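Local coordinates for ebony (Drosophila melanogaster, PDB 6DYM), which probably joins beta-alanine to biogenic amines, with this C-terminal, atypical condensation domain of a nonribosomal peptide synthetase forming the peptide bond, at residues 13-16 against 17-20; 77-81 against 82-86; 92-95 against 96-100; 134-137 against 138-142; 199-202 against 203-206. All blocks are in the same frame, centred on the assembly; numbering follows the deposited sequence.

Contact 1 (13-16 against 17-20); sequences HRQE and VIDI
Successive i to i+4 hydrogen bonds carry the backbone from His13 and Arg14 into Val17 and Ile18, with Ile18 N reaching Arg14 O at 2.8 Å, and the same pattern continues to Asp19 and Ile20. On the outer side Gln15 adds a side-chain bond to this ladder. Its chain bends at chi2 (57°), which carries the amide along the helix so that Gln15 NE2 donates to Asp19 OD1 at 2.9 Å. The oxygen lies close to the amide plane, but it is approached from above the carboxylate plane, and the two flat groups are turned 49° apart. Next to this pair, Arg14 and Ile18 run alongside each other in the same direction. Ile18 CD1 touches Arg14 NH1 at 3.4 Å, and that nitrogen is also hydrogen-bonded to Asn49 on helix 41-58. His13 packs more loosely, CB to Val17 CG2 at 4.2 Å, while its ring nitrogens are engaged by Arg10 and Tyr65. Val17 and Ile20 face strand 71-80 through Thr75 and Ile72. A polar outer face and an apolar inner one make this the first turns of an amphipathic helix laid on the sheet, consistent with the first helix of a GNAT-type fold.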
loop_
_atom_site.group_PDB
_atom_site.type_symbol
_atom_site.label_atom_id
_atom_site.label_comp_id
_atom_site.label_asym_id
_atom_site.label_seq_id
_atom_site.Cartn_x
_atom_site.Cartn_y
_atom_site.Cartn_z
ATOM N N HIS A 13 0.934 9.767 -15.735
ATOM C CA HIS A 13 1.847 8.942 -14.952
ATOM C C HIS A 13 1.456 7.470 -14.940
ATOM O O HIS A 13 2.128 6.677 -14.269
ATOM C CB HIS A 13 1.903 9.443 -13.506
ATOM C CG HIS A 13 2.661 10.723 -13.328
ATOM N ND1 HIS A 13 2.292 11.680 -12.406
ATOM C CD2 HIS A 13 3.768 11.200 -13.945
ATOM C CE1 HIS A 13 3.140 12.691 -12.461
ATOM N NE2 HIS A 13 4.043 12.426 -13.389
ATOM N N ARG A 14 0.403 7.091 -15.670
ATOM C CA ARG A 14 -0.229 5.786 -15.475
ATOM C C ARG A 14 0.737 4.640 -15.756
ATOM O O ARG A 14 0.875 3.719 -14.942
ATOM C CB ARG A 14 -1.472 5.672 -16.360
ATOM C CG ARG A 14 -2.382 4.500 -16.021
ATOM C CD ARG A 14 -3.483 4.355 -17.064
ATOM N NE ARG A 14 -2.920 4.384 -18.410
ATOM C CZ ARG A 14 -2.441 3.318 -19.045
ATOM N NH1 ARG A 14 -2.473 2.124 -18.465
ATOM N NH2 ARG A 14 -1.935 3.445 -20.265
ATOM N N GLN A 15 1.405 4.669 -16.911
ATOM C CA GLN A 15 2.267 3.546 -17.268
ATOM C C GLN A 15 3.483 3.468 -16.356
ATOM O O GLN A 15 3.901 2.372 -15.965
ATOM C CB GLN A 15 2.704 3.644 -18.727
ATOM C CG GLN A 15 3.330 2.360 -19.237
ATOM C CD GLN A 15 2.394 1.173 -19.097
ATOM O OE1 GLN A 15 1.241 1.228 -19.522
ATOM N NE2 GLN A 15 2.883 0.098 -18.487
ATOM N N GLU A 16 4.067 4.617 -16.010
ATOM C CA GLU A 16 5.198 4.617 -15.091
ATOM C C GLU A 16 4.791 4.073 -13.726
ATOM O O GLU A 16 5.524 3.282 -13.122
ATOM C CB GLU A 16 5.777 6.029 -14.971
ATOM C CG GLU A 16 6.473 6.520 -16.238
ATOM C CD GLU A 16 6.625 8.033 -16.289
ATOM O OE1 GLU A 16 5.647 8.725 -16.652
ATOM O OE2 GLU A 16 7.726 8.530 -15.972
ATOM N N VAL A 17 3.612 4.465 -13.236
ATOM C CA VAL A 17 3.136 3.967 -11.948
ATOM C C VAL A 17 2.836 2.474 -12.027
ATOM O O VAL A 17 3.162 1.713 -11.109
ATOM C CB VAL A 17 1.907 4.774 -11.489
ATOM C CG1 VAL A 17 1.127 4.019 -10.412
ATOM C CG2 VAL A 17 2.331 6.144 -10.995
ATOM N N ILE A 18 2.224 2.031 -13.125
ATOM C CA ILE A 18 1.921 0.611 -13.286
ATOM C C ILE A 18 3.206 -0.207 -13.280
ATOM O O ILE A 18 3.305 -1.240 -12.606
ATOM C CB ILE A 18 1.109 0.377 -14.572
ATOM C CG1 ILE A 18 -0.365 0.702 -14.334
ATOM C CG2 ILE A 18 1.274 -1.060 -15.057
ATOM C CD1 ILE A 18 -1.191 0.765 -15.610
ATOM N N ASP A 19 4.212 0.253 -14.027
ATOM C CA ASP A 19 5.491 -0.450 -14.068
ATOM C C ASP A 19 6.095 -0.591 -12.677
ATOM O O ASP A 19 6.602 -1.661 -12.320
ATOM C CB ASP A 19 6.458 0.282 -14.998
ATOM C CG ASP A 19 6.007 0.255 -16.444
ATOM O OD1 ASP A 19 5.181 -0.620 -16.785
ATOM O OD2 ASP A 19 6.473 1.108 -17.234
ATOM N N ILE A 20 6.053 0.477 -11.879
ATOM C CA ILE A 20 6.629 0.416 -10.540
ATOM C C ILE A 20 5.854 -0.561 -9.663
ATOM O O ILE A 20 6.448 -1.382 -8.955
ATOM C CB ILE A 20 6.689 1.823 -9.918
ATOM C CG1 ILE A 20 7.840 2.616 -10.539
ATOM C CG2 ILE A 20 6.859 1.741 -8.396
ATOM C CD1 ILE A 20 8.086 3.951 -9.891
#

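Contact 2 (77-81 against 82-86); sequences LNFDA and RNEPE
Phe79 turns one face of its ring to Pro85, whose CD stands 3.6 Å from the ring centroid, only 16° off the normal, in a CH-pi contact. Pro85 CG lies 3.6 Å from Phe79 CZ. With an alanine in place of Phe79, Pro85 would probably lose the surface it rests on, leaving a gap beside Phe123, whose ring also meets that of Phe79. Glu84 touches the base of the same side chain, its CG 3.4 Å from Phe79 CB; the chain is extended beyond CG and takes OE2 on to His121. At the turn itself Asp80 does the holding. Its CG stands anti to the backbone N (chi1 -175°), which swings the carboxylate forward over the following residues. Asp80 OD1 then accepts Arg82 N at 2.9 Å from above the carboxylate plane, while OD2 takes Asn117 N. Asp80 O receives Asn83 N at 2.9 Å, well out of the carbonyl plane, and Asp80 CB packs on Asn83 CB. A water bound to Asp80 N, and more weakly to Asn83 O, lies at the edge of the Phe79 ring. Asp80 thus heads both an Asx turn and a type I beta turn, by which the chain leaves strand 71-80.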
loop_
_atom_site.group_PDB
_atom_site.type_symbol
_atom_site.label_atom_id
_atom_site.label_comp_id
_atom_site.label_asym_id
_atom_site.label_seq_id
_atom_site.Cartn_x
_atom_site.Cartn_y
_atom_site.Cartn_z
ATOM N N LEU A 77 0.292 5.614 -3.302
ATOM C CA LEU A 77 -1.111 5.714 -3.688
ATOM C C LEU A 77 -1.972 5.701 -2.429
ATOM O O LEU A 77 -1.878 4.773 -1.620
ATOM C CB LEU A 77 -1.497 4.566 -4.622
ATOM C CG LEU A 77 -0.540 4.339 -5.797
ATOM C CD1 LEU A 77 -1.085 3.282 -6.744
ATOM C CD2 LEU A 77 -0.284 5.647 -6.538
ATOM N N ASN A 78 -2.797 6.734 -2.264
ATOM C CA ASN A 78 -3.579 6.932 -1.056
ATOM C C ASN A 78 -5.022 7.244 -1.410
ATOM O O ASN A 78 -5.307 7.857 -2.442
ATOM C CB ASN A 78 -3.017 8.072 -0.212
ATOM C CG ASN A 78 -1.551 7.903 0.065
ATOM O OD1 ASN A 78 -1.139 6.888 0.615
ATOM N ND2 ASN A 78 -0.745 8.887 -0.331
ATOM N N PHE A 79 -5.923 6.827 -0.520
ATOM C CA PHE A 79 -7.337 7.161 -0.581
ATOM C C PHE A 79 -7.815 7.552 0.809
ATOM O O PHE A 79 -7.235 7.158 1.824
ATOM C CB PHE A 79 -8.195 5.986 -1.062
ATOM C CG PHE A 79 -8.255 5.828 -2.549
ATOM C CD1 PHE A 79 -8.808 6.816 -3.344
ATOM C CD2 PHE A 79 -7.799 4.667 -3.148
ATOM C CE1 PHE A 79 -8.879 6.660 -4.709
ATOM C CE2 PHE A 79 -7.866 4.504 -4.515
ATOM C CZ PHE A 79 -8.409 5.500 -5.294
ATOM N N ASP A 80 -8.881 8.338 0.844
ATOM C CA ASP A 80 -9.696 8.423 2.045
ATOM C C ASP A 80 -10.271 7.042 2.329
ATOM O O ASP A 80 -10.983 6.478 1.492
ATOM C CB ASP A 80 -10.807 9.455 1.845
ATOM C CG ASP A 80 -11.630 9.702 3.106
ATOM O OD1 ASP A 80 -11.737 8.802 3.965
ATOM O OD2 ASP A 80 -12.184 10.812 3.234
ATOM N N ALA A 81 -9.946 6.488 3.500
ATOM C CA ALA A 81 -10.373 5.127 3.811
ATOM C C ALA A 81 -11.887 4.966 3.720
ATOM O O ALA A 81 -12.377 3.867 3.441
ATOM C CB ALA A 81 -9.884 4.727 5.201
ATOM N N ARG A 82 -12.640 6.042 3.942
ATOM C CA ARG A 82 -14.096 6.004 3.895
ATOM C C ARG A 82 -14.657 6.535 2.575
ATOM O O ARG A 82 -15.840 6.889 2.507
ATOM C CB ARG A 82 -14.670 6.785 5.077
ATOM C CG ARG A 82 -14.146 6.314 6.436
ATOM C CD ARG A 82 -15.039 6.799 7.567
ATOM N NE ARG A 82 -14.519 6.469 8.896
ATOM C CZ ARG A 82 -14.562 5.253 9.433
ATOM N NH1 ARG A 82 -14.085 5.043 10.654
ATOM N NH2 ARG A 82 -15.083 4.244 8.750
ATOM N N ASN A 83 -13.839 6.587 1.525
ATOM C CA ASN A 83 -14.256 7.143 0.240
ATOM C C ASN A 83 -13.428 6.516 -0.882
ATOM O O ASN A 83 -12.901 7.204 -1.757
ATOM C CB ASN A 83 -14.132 8.667 0.241
ATOM C CG ASN A 83 -14.892 9.317 -0.902
ATOM O OD1 ASN A 83 -15.920 8.809 -1.341
ATOM N ND2 ASN A 83 -14.382 10.443 -1.392
ATOM N N GLU A 84 -13.301 5.192 -0.860
ATOM C CA GLU A 84 -12.519 4.365 -1.770
ATOM C C GLU A 84 -13.393 3.804 -2.881
ATOM O O GLU A 84 -14.530 3.390 -2.627
ATOM C CB GLU A 84 -11.862 3.207 -1.017
ATOM C CG GLU A 84 -10.533 3.585 -0.410
ATOM C CD GLU A 84 -9.747 2.403 0.128
ATOM O OE1 GLU A 84 -10.184 1.247 -0.039
ATOM O OE2 GLU A 84 -8.680 2.641 0.729
ATOM N N PRO A 85 -12.883 3.781 -4.111
ATOM C CA PRO A 85 -13.679 3.258 -5.228
ATOM C C PRO A 85 -14.009 1.786 -5.033
ATOM O O PRO A 85 -13.279 1.042 -4.373
ATOM C CB PRO A 85 -12.772 3.473 -6.447
ATOM C CG PRO A 85 -11.391 3.638 -5.882
ATOM C CD PRO A 85 -11.584 4.308 -4.558
ATOM N N GLU A 86 -15.132 1.374 -5.616
ATOM C CA GLU A 86 -15.611 -0.003 -5.527
ATOM C C GLU A 86 -15.169 -0.738 -6.788
ATOM O O GLU A 86 -15.810 -0.636 -7.837
ATOM C CB GLU A 86 -17.129 -0.041 -5.364
ATOM C CG GLU A 86 -17.722 0.736 -4.170
ATOM C CD GLU A 86 -17.285 0.242 -2.786
ATOM O OE1 GLU A 86 -18.120 0.314 -1.858
ATOM O OE2 GLU A 86 -16.124 -0.185 -2.601
HETATM O O HOH W 1 -10.307 9.273 -1.481
#

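Contact 3 (92-95 against 96-100); sequences KLLI and VFEFL
Leu93 O is met twice by Phe97: the backbone N donates to it at 3.0 Å in the carbonyl plane, and the ring brings CD2 to 3.1 Å, edge-on with the oxygen in the ring plane. These are the first turns of helix 93-111, which connects two antiparallel neighbours of the sheet, strands 71-80 and 119-127, in a fold consistent with the GNAT type. The ring reaches the oxygen because CG lies beside the backbone N (chi1 -77°) and so leans back toward the preceding turn. Leu93 also runs beside Val96, Leu93 CD2 to Val96 CG2 at 4.2 Å; Leu93 and Phe97 both pack on Ile47 of helix 41-58, and Val96 on Leu35. The outward flank is made by Leu94 and Glu98. Glu98 N donates to Leu94 O at 2.8 Å, and its extended side chain crosses the leucine at an angle, Glu98 OE2 lying 3.8 Å from Leu94 CG. Further on, Phe99 N donates to Ile95 O, while its ring turns away from that residue toward the rings of Tyr188 and Phe197. Lys92, near the start of the helix, sends NZ to the carbonyl oxygens of Leu35 and Pro37. The backbone oxygen Lys92 O is taken by Ile95 N, at 3.0 Å.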
loop_
_atom_site.group_PDB
_atom_site.type_symbol
_atom_site.label_atom_id
_atom_site.label_comp_id
_atom_site.label_asym_id
_atom_site.label_seq_id
_atom_site.Cartn_x
_atom_site.Cartn_y
_atom_site.Cartn_z
ATOM N N LYS A 92 -7.092 -14.199 -8.161
ATOM C CA LYS A 92 -6.881 -14.607 -6.779
ATOM C C LYS A 92 -6.501 -13.435 -5.885
ATOM O O LYS A 92 -6.496 -13.593 -4.659
ATOM C CB LYS A 92 -5.792 -15.685 -6.709
ATOM C CG LYS A 92 -6.224 -17.063 -7.201
ATOM C CD LYS A 92 -5.016 -17.976 -7.412
ATOM C CE LYS A 92 -5.246 -19.364 -6.821
ATOM N NZ LYS A 92 -4.074 -20.273 -7.020
ATOM N N LEU A 93 -6.181 -12.271 -6.465
ATOM C CA LEU A 93 -5.918 -11.076 -5.671
ATOM C C LEU A 93 -7.104 -10.692 -4.795
ATOM O O LEU A 93 -6.919 -9.992 -3.794
ATOM C CB LEU A 93 -5.553 -9.900 -6.581
ATOM C CG LEU A 93 -4.092 -9.821 -7.017
ATOM C CD1 LEU A 93 -3.797 -8.480 -7.671
ATOM C CD2 LEU A 93 -3.195 -10.043 -5.822
ATOM N N LEU A 94 -8.315 -11.127 -5.155
ATOM C CA LEU A 94 -9.476 -10.862 -4.314
ATOM C C LEU A 94 -9.305 -11.468 -2.927
ATOM O O LEU A 94 -9.767 -10.893 -1.937
ATOM C CB LEU A 94 -10.740 -11.402 -4.980
ATOM C CG LEU A 94 -12.041 -11.274 -4.184
ATOM C CD1 LEU A 94 -12.409 -9.810 -4.004
ATOM C CD2 LEU A 94 -13.172 -12.039 -4.864
ATOM N N ILE A 95 -8.649 -12.625 -2.838
ATOM C CA ILE A 95 -8.364 -13.218 -1.536
ATOM C C ILE A 95 -7.487 -12.285 -0.710
ATOM O O ILE A 95 -7.695 -12.128 0.501
ATOM C CB ILE A 95 -7.714 -14.601 -1.714
ATOM C CG1 ILE A 95 -8.642 -15.521 -2.514
ATOM C CG2 ILE A 95 -7.368 -15.206 -0.353
ATOM C CD1 ILE A 95 -8.093 -16.914 -2.720
ATOM N N VAL A 96 -6.500 -11.648 -1.348
ATOM C CA VAL A 96 -5.638 -10.698 -0.642
ATOM C C VAL A 96 -6.457 -9.528 -0.110
ATOM O O VAL A 96 -6.336 -9.140 1.058
ATOM C CB VAL A 96 -4.498 -10.213 -1.558
ATOM C CG1 VAL A 96 -3.734 -9.088 -0.887
ATOM C CG2 VAL A 96 -3.559 -11.358 -1.885
ATOM N N PHE A 97 -7.307 -8.945 -0.961
ATOM C CA PHE A 97 -8.098 -7.801 -0.520
ATOM C C PHE A 97 -9.118 -8.190 0.544
ATOM O O PHE A 97 -9.404 -7.392 1.443
ATOM C CB PHE A 97 -8.789 -7.147 -1.714
ATOM C CG PHE A 97 -7.870 -6.306 -2.545
ATOM C CD1 PHE A 97 -7.712 -4.956 -2.279
ATOM C CD2 PHE A 97 -7.145 -6.868 -3.582
ATOM C CE1 PHE A 97 -6.857 -4.180 -3.042
ATOM C CE2 PHE A 97 -6.288 -6.095 -4.350
ATOM C CZ PHE A 97 -6.143 -4.750 -4.078
ATOM N N GLU A 98 -9.675 -9.402 0.470
ATOM C CA GLU A 98 -10.594 -9.827 1.519
ATOM C C GLU A 98 -9.858 -10.028 2.838
ATOM O O GLU A 98 -10.388 -9.701 3.907
ATOM C CB GLU A 98 -11.325 -11.099 1.096
ATOM C CG GLU A 98 -12.312 -10.880 -0.044
ATOM C CD GLU A 98 -13.162 -12.105 -0.339
ATOM O OE1 GLU A 98 -12.864 -13.190 0.201
ATOM O OE2 GLU A 98 -14.127 -11.982 -1.123
ATOM N N PHE A 99 -8.628 -10.549 2.785
ATOM C CA PHE A 99 -7.834 -10.690 4.003
ATOM C C PHE A 99 -7.488 -9.330 4.597
ATOM O O PHE A 99 -7.518 -9.157 5.821
ATOM C CB PHE A 99 -6.560 -11.484 3.713
ATOM C CG PHE A 99 -5.574 -11.495 4.855
ATOM C CD1 PHE A 99 -5.932 -12.011 6.092
ATOM C CD2 PHE A 99 -4.286 -11.006 4.686
ATOM C CE1 PHE A 99 -5.030 -12.032 7.145
ATOM C CE2 PHE A 99 -3.379 -11.022 5.735
ATOM C CZ PHE A 99 -3.755 -11.537 6.968
ATOM N N LEU A 100 -7.143 -8.354 3.750
ATOM C CA LEU A 100 -6.855 -7.018 4.262
ATOM C C LEU A 100 -8.095 -6.397 4.901
ATOM O O LEU A 100 -7.999 -5.739 5.943
ATOM C CB LEU A 100 -6.308 -6.132 3.143
ATOM C CG LEU A 100 -4.975 -6.601 2.540
ATOM C CD1 LEU A 100 -4.531 -5.692 1.404
ATOM C CD2 LEU A 100 -3.899 -6.700 3.605
#

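Contact 4 (134-137 against 138-142); sequences RENI and ACMHF
Ile137 and His141, one turn apart, form the close side of the contact. They lie side by side and point the same way, with Ile137 CG2 3.6 Å from His141 CD2. The same ring carbon comes within 3.3 Å of Ile137 O, the oxygen that accepts His141 N in an almost straight bond (173°). With chi1 at -84° the imidazole leans back toward that carbonyl, and its ND1 is held by Tyr175 OH. On another flank of the helix Ala138 CB presses on Arg134 O at 3.3 Å and Cys139 CB on Glu135 O, each beside a regular i to i+4 backbone bond. By contrast, the Arg134 side chain is loose: it is exposed and was modelled in two conformers, and the one described makes at best a long salt bridge to Glu135, Arg134 NH2 to Glu135 OE2 at 3.9 Å. Both residues set out from the backbone away from the following turn. So does Asn136, but its OD1 is hydrogen-bonded to Thr127 OG1, at the end of strand 119-127. Helix 133-153 is the crossover of the beta-alpha-beta unit between strands 119-127 and 158-163; here Ile137 and His141 pack on helix 166-174, and Cys139 meets Met4 of strand 4-8.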
loop_
_atom_site.group_PDB
_atom_site.type_symbol
_atom_site.label_atom_id
_atom_site.label_comp_id
_atom_site.label_asym_id
_atom_site.label_seq_id
_atom_site.Cartn_x
_atom_site.Cartn_y
_atom_site.Cartn_z
ATOM N N ARG A 134 20.592 1.293 -0.810
ATOM C CA ARG A 134 20.634 2.662 -0.304
ATOM C C ARG A 134 19.518 3.508 -0.912
ATOM O O ARG A 134 18.839 4.260 -0.200
ATOM C CB ARG A 134 22.003 3.288 -0.589
ATOM C CG ARG A 134 22.101 4.765 -0.214
ATOM C CD ARG A 134 23.361 5.426 -0.768
ATOM N NE ARG A 134 23.673 4.997 -2.130
ATOM C CZ ARG A 134 23.327 5.663 -3.227
ATOM N NH1 ARG A 134 22.644 6.799 -3.136
ATOM N NH2 ARG A 134 23.663 5.191 -4.419
ATOM N N GLU A 135 19.310 3.394 -2.224
ATOM C CA GLU A 135 18.285 4.196 -2.884
ATOM C C GLU A 135 16.884 3.758 -2.475
ATOM O O GLU A 135 15.982 4.594 -2.332
ATOM C CB GLU A 135 18.453 4.113 -4.402
ATOM C CG GLU A 135 19.698 4.815 -4.928
ATOM C CD GLU A 135 20.087 4.364 -6.333
ATOM O OE1 GLU A 135 19.669 3.266 -6.765
ATOM O OE2 GLU A 135 20.815 5.119 -7.009
ATOM N N ASN A 136 16.679 2.456 -2.283
ATOM C CA ASN A 136 15.365 1.976 -1.865
ATOM C C ASN A 136 15.017 2.493 -0.475
ATOM O O ASN A 136 13.916 3.005 -0.244
ATOM C CB ASN A 136 15.330 0.449 -1.906
ATOM C CG ASN A 136 13.944 -0.105 -1.655
ATOM O OD1 ASN A 136 12.996 0.203 -2.380
ATOM N ND2 ASN A 136 13.816 -0.926 -0.621
ATOM N N ILE A 137 15.959 2.387 0.463
ATOM C CA ILE A 137 15.719 2.866 1.820
ATOM C C ILE A 137 15.520 4.378 1.831
ATOM O O ILE A 137 14.635 4.897 2.523
ATOM C CB ILE A 137 16.876 2.430 2.736
ATOM C CG1 ILE A 137 16.748 0.940 3.057
ATOM C CG2 ILE A 137 16.914 3.263 4.009
ATOM C CD1 ILE A 137 15.630 0.620 4.031
ATOM N N ALA A 138 16.330 5.110 1.065
ATOM C CA ALA A 138 16.150 6.558 0.991
ATOM C C ALA A 138 14.772 6.915 0.441
ATOM O O ALA A 138 14.095 7.804 0.971
ATOM C CB ALA A 138 17.249 7.186 0.132
ATOM N N CYS A 139 14.339 6.233 -0.622
ATOM C CA CYS A 139 13.038 6.539 -1.207
ATOM C C CYS A 139 11.907 6.212 -0.236
ATOM O O CYS A 139 10.956 6.991 -0.099
ATOM C CB CYS A 139 12.866 5.786 -2.528
ATOM S SG CYS A 139 11.466 6.347 -3.535
ATOM N N MET A 140 12.005 5.081 0.471
ATOM C CA MET A 140 10.970 4.725 1.439
ATOM C C MET A 140 10.870 5.765 2.548
ATOM O O MET A 140 9.766 6.196 2.908
ATOM C CB MET A 140 11.251 3.340 2.025
ATOM C CG MET A 140 11.060 2.196 1.037
ATOM S SD MET A 140 9.359 2.059 0.443
ATOM C CE MET A 140 8.612 1.138 1.788
ATOM N N HIS A 141 12.015 6.180 3.107
ATOM C CA HIS A 141 12.004 7.238 4.117
ATOM C C HIS A 141 11.361 8.507 3.565
ATOM O O HIS A 141 10.592 9.182 4.260
ATOM C CB HIS A 141 13.432 7.537 4.599
ATOM C CG HIS A 141 13.928 6.614 5.677
ATOM N ND1 HIS A 141 13.400 6.597 6.949
ATOM C CD2 HIS A 141 14.919 5.690 5.671
ATOM C CE1 HIS A 141 14.033 5.693 7.677
ATOM N NE2 HIS A 141 14.959 5.127 6.924
ATOM N N PHE A 142 11.659 8.840 2.307
ATOM C CA PHE A 142 11.132 10.061 1.706
ATOM C C PHE A 142 9.619 9.983 1.530
ATOM O O PHE A 142 8.894 10.930 1.854
ATOM C CB PHE A 142 11.826 10.308 0.364
ATOM C CG PHE A 142 11.444 11.602 -0.298
ATOM C CD1 PHE A 142 12.076 12.787 0.045
ATOM C CD2 PHE A 142 10.468 11.630 -1.281
ATOM C CE1 PHE A 142 11.729 13.979 -0.572
ATOM C CE2 PHE A 142 10.117 12.819 -1.903
ATOM C CZ PHE A 142 10.746 13.993 -1.549
#

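Contact 5 (199-202 against 203-206); sequences DAPD and EQRA
Arg205 curls back on Asp202 with chi1 at -31°, off a staggered position, and further bends at chi2 (-65°) and chi3, whereas Gln204 is stretched out, CG anti to its N, toward Ala200. The arginine thereby brings NH1 to Asp202 O at 3.1 Å. The oxygen sits at the edge of the guanidinium, close to its plane, and the nitrogen lies almost on the line of the carbonyl bond, but the N-H...O angle is only 139°. NH1 is shared with Gln184 OE1, and NE binds Asn182 OD1, which pins the flat group between the turn and the neighbouring strand 178-184. A leucine in place of Arg205 would probably leave Asp202 O without this donor and cost Asn182 and Gln184 their shared partner. Gln204 touches Ala200 by its amide oxygen, OE1 to CB at 3.4 Å; Trp34 NE1 also bonds OE1, and NE2 reaches Asp30 O. At the exposed surface, the bent Glu203 lays OE1 against Pro201 CB at 3.5 Å. In the backbone, a water bridges Pro201 O (2.7 Å) and Gln204 O (2.9 Å), so Pro201 O has two donors. The other, Gln204 N at 3.1 Å from Pro201 O, closes a type I beta turn from Pro201 to Gln204, braced by the side chains, that delivers the chain into strand 205-212, antiparallel partner of strand 178-184 in the mixed sheet.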
loop_
_atom_site.group_PDB
_atom_site.type_symbol
_atom_site.label_atom_id
_atom_site.label_comp_id
_atom_site.label_asym_id
_atom_site.label_seq_id
_atom_site.Cartn_x
_atom_site.Cartn_y
_atom_site.Cartn_z
ATOM N N ASP A 199 0.606 -22.206 4.157
ATOM C CA ASP A 199 1.986 -22.668 4.053
ATOM C C ASP A 199 3.008 -21.628 4.502
ATOM O O ASP A 199 4.204 -21.939 4.542
ATOM C CB ASP A 199 2.294 -23.089 2.612
ATOM C CG ASP A 199 1.575 -24.367 2.206
ATOM O OD1 ASP A 199 1.367 -25.245 3.073
ATOM O OD2 ASP A 199 1.217 -24.494 1.017
ATOM N N ALA A 200 2.582 -20.409 4.830
ATOM C CA ALA A 200 3.522 -19.392 5.273
ATOM C C ALA A 200 4.053 -19.730 6.666
ATOM O O ALA A 200 3.363 -20.371 7.463
ATOM C CB ALA A 200 2.855 -18.018 5.283
ATOM N N PRO A 201 5.282 -19.320 6.986
ATOM C CA PRO A 201 5.806 -19.575 8.332
ATOM C C PRO A 201 5.014 -18.807 9.379
ATOM O O PRO A 201 4.366 -17.798 9.090
ATOM C CB PRO A 201 7.257 -19.082 8.255
ATOM C CG PRO A 201 7.259 -18.100 7.129
ATOM C CD PRO A 201 6.260 -18.620 6.135
ATOM N N ASP A 202 5.069 -19.307 10.616
ATOM C CA ASP A 202 4.372 -18.650 11.717
ATOM C C ASP A 202 4.818 -17.209 11.900
ATOM O O ASP A 202 4.053 -16.391 12.423
ATOM C CB ASP A 202 4.593 -19.420 13.021
ATOM C CG ASP A 202 3.714 -20.649 13.129
ATOM O OD1 ASP A 202 3.113 -21.043 12.110
ATOM O OD2 ASP A 202 3.628 -21.225 14.233
ATOM N N GLU A 203 6.028 -16.877 11.457
ATOM C CA GLU A 203 6.613 -15.567 11.683
ATOM C C GLU A 203 6.133 -14.515 10.696
ATOM O O GLU A 203 6.418 -13.329 10.899
ATOM C CB GLU A 203 8.143 -15.673 11.630
ATOM C CG GLU A 203 8.752 -16.511 12.768
ATOM C CD GLU A 203 8.508 -18.016 12.630
ATOM O OE1 GLU A 203 8.419 -18.511 11.484
ATOM O OE2 GLU A 203 8.399 -18.704 13.674
ATOM N N GLN A 204 5.422 -14.899 9.636
ATOM C CA GLN A 204 4.918 -13.910 8.691
ATOM C C GLN A 204 3.643 -13.291 9.245
ATOM O O GLN A 204 2.641 -13.990 9.449
ATOM C CB GLN A 204 4.656 -14.522 7.319
ATOM C CG GLN A 204 4.122 -13.488 6.334
ATOM C CD GLN A 204 4.014 -14.007 4.918
ATOM O OE1 GLN A 204 4.517 -15.084 4.601
ATOM N NE2 GLN A 204 3.354 -13.241 4.055
ATOM N N ARG A 205 3.680 -11.979 9.469
ATOM C CA ARG A 205 2.572 -11.242 10.052
ATOM C C ARG A 205 1.957 -10.288 9.033
ATOM O O ARG A 205 2.574 -9.921 8.031
ATOM C CB ARG A 205 3.026 -10.447 11.287
ATOM C CG ARG A 205 4.161 -11.102 12.066
ATOM C CD ARG A 205 3.710 -12.425 12.668
ATOM N NE ARG A 205 2.605 -12.235 13.602
ATOM C CZ ARG A 205 2.042 -13.210 14.309
ATOM N NH1 ARG A 205 2.483 -14.452 14.192
ATOM N NH2 ARG A 205 1.041 -12.939 15.134
ATOM N N ALA A 206 0.708 -9.922 9.296
ATOM C CA ALA A 206 0.078 -8.741 8.720
ATOM C C ALA A 206 -0.200 -7.808 9.885
ATOM O O ALA A 206 -0.846 -8.209 10.860
ATOM C CB ALA A 206 -1.214 -9.088 7.978
HETATM O O HOH W 2 1.859 -16.792 9.271
#

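How the contacts relate
From the N terminus the five contacts follow one another in series, none nesting or crossing, each closing only a turn of the chain. Contact 1 opens helix 14-25; contact 2 turns the chain out of strand 71-80, and contact 3 starts the helix that follows, about 16 Å away between centres. Contact 4 lies in the crossover helix 133-153, on the other side of the chain's centre from contacts 2 and 3. Contact 5 leads into strand 205-212, so that it and contact 2 belong to one sheet. Contacts 3 and 5 touch directly: Phe99 CE2 rests 3.7 Å from Ala206 CB, tying helix 93-111 to the start of the last strand.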